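Local coordinates for protein FIG000988: Predicted permease (Vibrio cholerae, PDB 6MJP) that probably serves as a membrane permease subunit of the LptBFG ABC transporter, which moves lipopolysaccharide from the inner toward the outer membrane, at residues S271-P285 with N335-T347. Numbering follows the deposited sequence.
Sequences SLVVCIPLLTMLVVP and NAALLLAALMVNT. With LMT (dodecyl-beta-D-maltoside), chain S.
Two helices of the LptF transmembrane bundle, 260-286 and 332-346, pack through Leu282, a knob inserted into a hole formed by Leu338, Ala341, Ala342 and Val345. Within these segments the axes run in the same general direction, 26° apart, and approach to 8.2 Å. The backbones come nearest at Leu282 and Ala342, whose CA atoms are 4.1 Å apart, a spacing that the small alanine side chain permits. CG of Leu282 lies anti to its backbone N (chi1 172°), which spreads the two methyls along the partner helix: CD2 meets Leu338 CD1 at 3.6 Å, while CD1 reaches Val345 CG2. One turn earlier, Leu278 straddles Leu338 and Leu339, its CB lying against Leu338 CD2 and its CD2 touching Leu339 CD2 at 3.6 Å. The Leu279 side chain crosses that of Leu338 at about a right angle, bringing its CD2 near Leu338 CD2.

The polar link sits near the end of helix 332-346. Asn346 ND2 donates to Met281 O at 2.7 Å; the acceptor lies in the amide plane, yet the nitrogen stands above the plane of the Met281 carbonyl. The same ND2 also donates to Ala342 O, one turn back, so two bonds fix the amide's rotation. Met281 O lies four residues before Pro285, which has no N-H to offer it, and Asn346 supplies a donor there; the proline ring packs across the amide. At the other end, Asn335 approaches Ser271, but its ND2 bonds to Leu331 O and its OD1 to Tyr309 OH.

The alkyl chain of dodecyl-maltoside runs along the flank of the contact, its C7 3.6 Å from Ala341 CB, and also meets Leu338 and Val345; helix 299-321 also touches Leu282. Such knob-into-hole apolar packing is typical of transmembrane helices running the same way.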
# COMPACT_ATOMS: atom_id res chain seq x y z
N SER D 271 -3.48 11.00 26.67
CA SER D 271 -4.40 10.32 25.75
C SER D 271 -3.75 9.11 25.11
O SER D 271 -4.46 8.18 24.71
CB SER D 271 -4.90 11.28 24.67
OG SER D 271 -3.86 11.61 23.77
N LEU D 272 -2.43 9.10 24.98
CA LEU D 272 -1.75 7.92 24.48
C LEU D 272 -1.91 6.75 25.44
O LEU D 272 -2.31 5.64 25.04
CB LEU D 272 -0.28 8.23 24.24
CG LEU D 272 0.07 9.29 23.19
CD1 LEU D 272 1.57 9.54 23.17
CD2 LEU D 272 -0.42 8.88 21.81
N VAL D 273 -1.61 6.98 26.72
CA VAL D 273 -1.72 5.93 27.72
C VAL D 273 -3.16 5.47 27.88
O VAL D 273 -3.42 4.29 28.15
CB VAL D 273 -1.14 6.44 29.04
CG1 VAL D 273 -1.08 5.32 30.06
CG2 VAL D 273 0.23 7.04 28.78
N VAL D 274 -4.12 6.39 27.74
CA VAL D 274 -5.53 6.00 27.85
C VAL D 274 -6.03 5.35 26.57
O VAL D 274 -7.02 4.61 26.60
CB VAL D 274 -6.36 7.23 28.25
CG1 VAL D 274 -7.85 6.93 28.28
CG2 VAL D 274 -5.93 7.75 29.62
N CYS D 275 -5.36 5.56 25.44
CA CYS D 275 -5.87 5.04 24.18
C CYS D 275 -5.51 3.57 23.99
O CYS D 275 -6.15 2.89 23.19
CB CYS D 275 -5.33 5.83 23.01
SG CYS D 275 -3.74 5.22 22.42
N ILE D 276 -4.48 3.11 24.69
CA ILE D 276 -3.97 1.74 24.57
C ILE D 276 -5.09 0.75 24.87
O ILE D 276 -5.36 -0.13 24.03
CB ILE D 276 -2.77 1.48 25.51
CG1 ILE D 276 -1.61 2.46 25.28
CG2 ILE D 276 -2.27 0.05 25.32
CD1 ILE D 276 -1.02 2.37 23.91
N PRO D 277 -5.75 0.83 26.03
CA PRO D 277 -6.84 -0.12 26.28
C PRO D 277 -8.06 0.12 25.41
O PRO D 277 -8.73 -0.86 25.06
CB PRO D 277 -7.14 0.10 27.77
CG PRO D 277 -6.82 1.51 28.00
CD PRO D 277 -5.59 1.75 27.17
N LEU D 278 -8.37 1.36 25.04
CA LEU D 278 -9.54 1.59 24.20
C LEU D 278 -9.39 0.90 22.85
O LEU D 278 -10.33 0.27 22.35
CB LEU D 278 -9.78 3.08 24.00
CG LEU D 278 -10.01 3.90 25.27
CD1 LEU D 278 -9.86 5.37 24.95
CD2 LEU D 278 -11.37 3.61 25.88
N LEU D 279 -8.20 1.01 22.25
CA LEU D 279 -7.93 0.37 20.96
C LEU D 279 -8.00 -1.14 21.08
O LEU D 279 -8.50 -1.82 20.18
CB LEU D 279 -6.57 0.82 20.43
CG LEU D 279 -6.51 2.19 19.76
CD1 LEU D 279 -5.10 2.54 19.32
CD2 LEU D 279 -7.48 2.25 18.58
N THR D 280 -7.48 -1.68 22.19
CA THR D 280 -7.56 -3.11 22.45
C THR D 280 -9.01 -3.60 22.45
O THR D 280 -9.36 -4.56 21.75
CB THR D 280 -6.91 -3.43 23.80
OG1 THR D 280 -5.49 -3.24 23.73
CG2 THR D 280 -7.18 -4.86 24.19
N MET D 281 -9.86 -2.95 23.25
CA MET D 281 -11.26 -3.35 23.33
C MET D 281 -11.97 -3.19 22.00
O MET D 281 -12.89 -3.96 21.69
CB MET D 281 -11.96 -2.55 24.42
CG MET D 281 -11.67 -3.06 25.82
SD MET D 281 -12.40 -4.69 26.10
CE MET D 281 -14.15 -4.30 25.96
N LEU D 282 -11.55 -2.23 21.18
CA LEU D 282 -12.17 -2.06 19.88
C LEU D 282 -11.77 -3.18 18.92
O LEU D 282 -12.61 -3.69 18.17
CB LEU D 282 -11.81 -0.69 19.30
CG LEU D 282 -12.22 -0.44 17.85
CD1 LEU D 282 -13.72 -0.56 17.66
CD2 LEU D 282 -11.76 0.93 17.44
N VAL D 283 -10.49 -3.57 18.93
CA VAL D 283 -9.98 -4.51 17.93
C VAL D 283 -10.28 -5.97 18.27
O VAL D 283 -10.25 -6.83 17.37
CB VAL D 283 -8.47 -4.32 17.73
CG1 VAL D 283 -7.67 -4.88 18.91
CG2 VAL D 283 -8.03 -4.96 16.43
N VAL D 284 -10.57 -6.28 19.53
CA VAL D 284 -10.88 -7.67 19.89
C VAL D 284 -12.07 -8.21 19.10
O VAL D 284 -11.93 -9.28 18.47
CB VAL D 284 -11.05 -7.80 21.41
CG1 VAL D 284 -11.66 -9.13 21.73
CG2 VAL D 284 -9.72 -7.68 22.09
N PRO D 285 -13.23 -7.55 19.05
CA PRO D 285 -14.32 -8.06 18.18
C PRO D 285 -14.02 -7.94 16.69
O PRO D 285 -14.63 -8.68 15.91
CB PRO D 285 -15.52 -7.18 18.57
CG PRO D 285 -15.10 -6.43 19.79
CD PRO D 285 -13.63 -6.30 19.72
N ASN D 335 -11.25 10.61 22.43
CA ASN D 335 -11.18 9.37 23.19
C ASN D 335 -12.57 8.84 23.50
O ASN D 335 -12.79 7.62 23.46
CB ASN D 335 -10.40 9.59 24.49
CG ASN D 335 -8.98 10.01 24.24
OD1 ASN D 335 -8.05 9.21 24.34
ND2 ASN D 335 -8.79 11.28 23.89
N ALA D 336 -13.51 9.73 23.80
CA ALA D 336 -14.87 9.28 24.06
C ALA D 336 -15.46 8.58 22.83
O ALA D 336 -16.09 7.52 22.96
CB ALA D 336 -15.75 10.46 24.48
N ALA D 337 -15.24 9.14 21.64
CA ALA D 337 -15.75 8.51 20.42
C ALA D 337 -15.11 7.14 20.20
O ALA D 337 -15.77 6.20 19.72
CB ALA D 337 -15.53 9.41 19.22
N LEU D 338 -13.83 7.01 20.53
CA LEU D 338 -13.19 5.71 20.46
C LEU D 338 -13.85 4.73 21.42
O LEU D 338 -14.19 3.60 21.06
CB LEU D 338 -11.70 5.84 20.75
CG LEU D 338 -10.89 4.56 20.54
CD1 LEU D 338 -11.01 4.09 19.10
CD2 LEU D 338 -9.44 4.80 20.91
N LEU D 339 -14.06 5.17 22.67
CA LEU D 339 -14.69 4.31 23.67
C LEU D 339 -16.10 3.91 23.26
O LEU D 339 -16.48 2.74 23.36
CB LEU D 339 -14.70 5.04 25.02
CG LEU D 339 -15.20 4.37 26.30
CD1 LEU D 339 -16.68 4.60 26.48
CD2 LEU D 339 -14.90 2.89 26.30
N LEU D 340 -16.89 4.87 22.78
CA LEU D 340 -18.24 4.52 22.36
C LEU D 340 -18.21 3.51 21.23
O LEU D 340 -19.00 2.56 21.21
CB LEU D 340 -19.01 5.77 21.96
CG LEU D 340 -20.45 5.54 21.52
CD1 LEU D 340 -21.23 4.79 22.59
CD2 LEU D 340 -21.09 6.88 21.23
N ALA D 341 -17.26 3.68 20.30
CA ALA D 341 -17.17 2.75 19.18
C ALA D 341 -16.86 1.33 19.66
O ALA D 341 -17.52 0.38 19.23
CB ALA D 341 -16.11 3.24 18.20
N ALA D 342 -15.90 1.19 20.58
CA ALA D 342 -15.55 -0.12 21.13
C ALA D 342 -16.74 -0.78 21.81
O ALA D 342 -16.92 -2.00 21.70
CB ALA D 342 -14.39 0.02 22.11
N LEU D 343 -17.54 -0.01 22.55
CA LEU D 343 -18.77 -0.55 23.12
C LEU D 343 -19.72 -1.03 22.03
O LEU D 343 -20.28 -2.12 22.13
CB LEU D 343 -19.44 0.50 24.01
CG LEU D 343 -18.64 1.03 25.20
CD1 LEU D 343 -19.48 2.00 26.03
CD2 LEU D 343 -18.09 -0.11 26.06
N MET D 344 -19.92 -0.21 20.98
CA MET D 344 -20.80 -0.60 19.88
C MET D 344 -20.38 -1.94 19.28
O MET D 344 -21.21 -2.85 19.12
CB MET D 344 -20.81 0.47 18.78
CG MET D 344 -21.16 1.92 19.20
SD MET D 344 -22.90 2.40 19.34
CE MET D 344 -23.29 1.83 21.00
N VAL D 345 -19.10 -2.09 18.94
CA VAL D 345 -18.66 -3.32 18.28
C VAL D 345 -18.66 -4.49 19.24
O VAL D 345 -18.74 -5.65 18.82
CB VAL D 345 -17.27 -3.13 17.65
CG1 VAL D 345 -17.31 -2.01 16.64
CG2 VAL D 345 -16.25 -2.84 18.72
N ASN D 346 -18.56 -4.23 20.54
CA ASN D 346 -18.51 -5.33 21.49
C ASN D 346 -19.90 -5.84 21.83
O ASN D 346 -20.04 -7.02 22.18
CB ASN D 346 -17.78 -4.91 22.76
CG ASN D 346 -16.30 -5.22 22.69
OD1 ASN D 346 -15.87 -6.30 23.09
ND2 ASN D 346 -15.51 -4.28 22.19
N THR D 347 -20.92 -5.00 21.74
CA THR D 347 -22.29 -5.46 21.91
C THR D 347 -22.89 -5.98 20.60
O THR D 347 -24.03 -6.44 20.60
CB THR D 347 -23.18 -4.35 22.48
OG1 THR D 347 -23.23 -3.25 21.57
CG2 THR D 347 -22.63 -3.88 23.82
C1B LMT S . -20.43 -7.79 12.38
C2B LMT S . -19.77 -8.96 13.14
C3B LMT S . -19.55 -10.17 12.22
C4B LMT S . -20.86 -10.53 11.46
C5B LMT S . -21.36 -9.25 10.77
C6B LMT S . -22.61 -9.54 9.95
O1B LMT S . -19.52 -7.20 11.51
O2B LMT S . -18.57 -8.50 13.65
O3B LMT S . -19.04 -11.24 12.90
O4' LMT S . -20.63 -11.50 10.51
O5B LMT S . -21.58 -8.21 11.70
O6B LMT S . -23.39 -8.42 9.84
C1' LMT S . -17.75 -3.50 10.94
C2' LMT S . -17.30 -4.26 12.20
C3' LMT S . -17.70 -5.75 12.11
C4' LMT S . -19.20 -5.85 11.76
C5' LMT S . -19.36 -5.05 10.45
C6' LMT S . -20.68 -5.22 9.76
O1' LMT S . -17.53 -2.16 11.08
O2' LMT S . -15.94 -4.19 12.26
O3' LMT S . -17.42 -6.39 13.28
O5' LMT S . -19.14 -3.69 10.72
O6' LMT S . -21.61 -4.61 10.57
C1 LMT S . -17.60 -1.64 12.38
C2 LMT S . -16.38 -0.78 12.52
C3 LMT S . -16.43 0.23 13.63
C4 LMT S . -15.47 1.35 13.31
C5 LMT S . -15.19 2.17 14.53
C6 LMT S . -14.39 3.39 14.20
C7 LMT S . -13.92 4.07 15.46
C8 LMT S . -13.23 5.35 15.10
C9 LMT S . -12.63 6.04 16.28
C10 LMT S . -12.16 7.41 15.86
C11 LMT S . -13.26 8.43 15.91
C12 LMT S . -12.75 9.83 15.78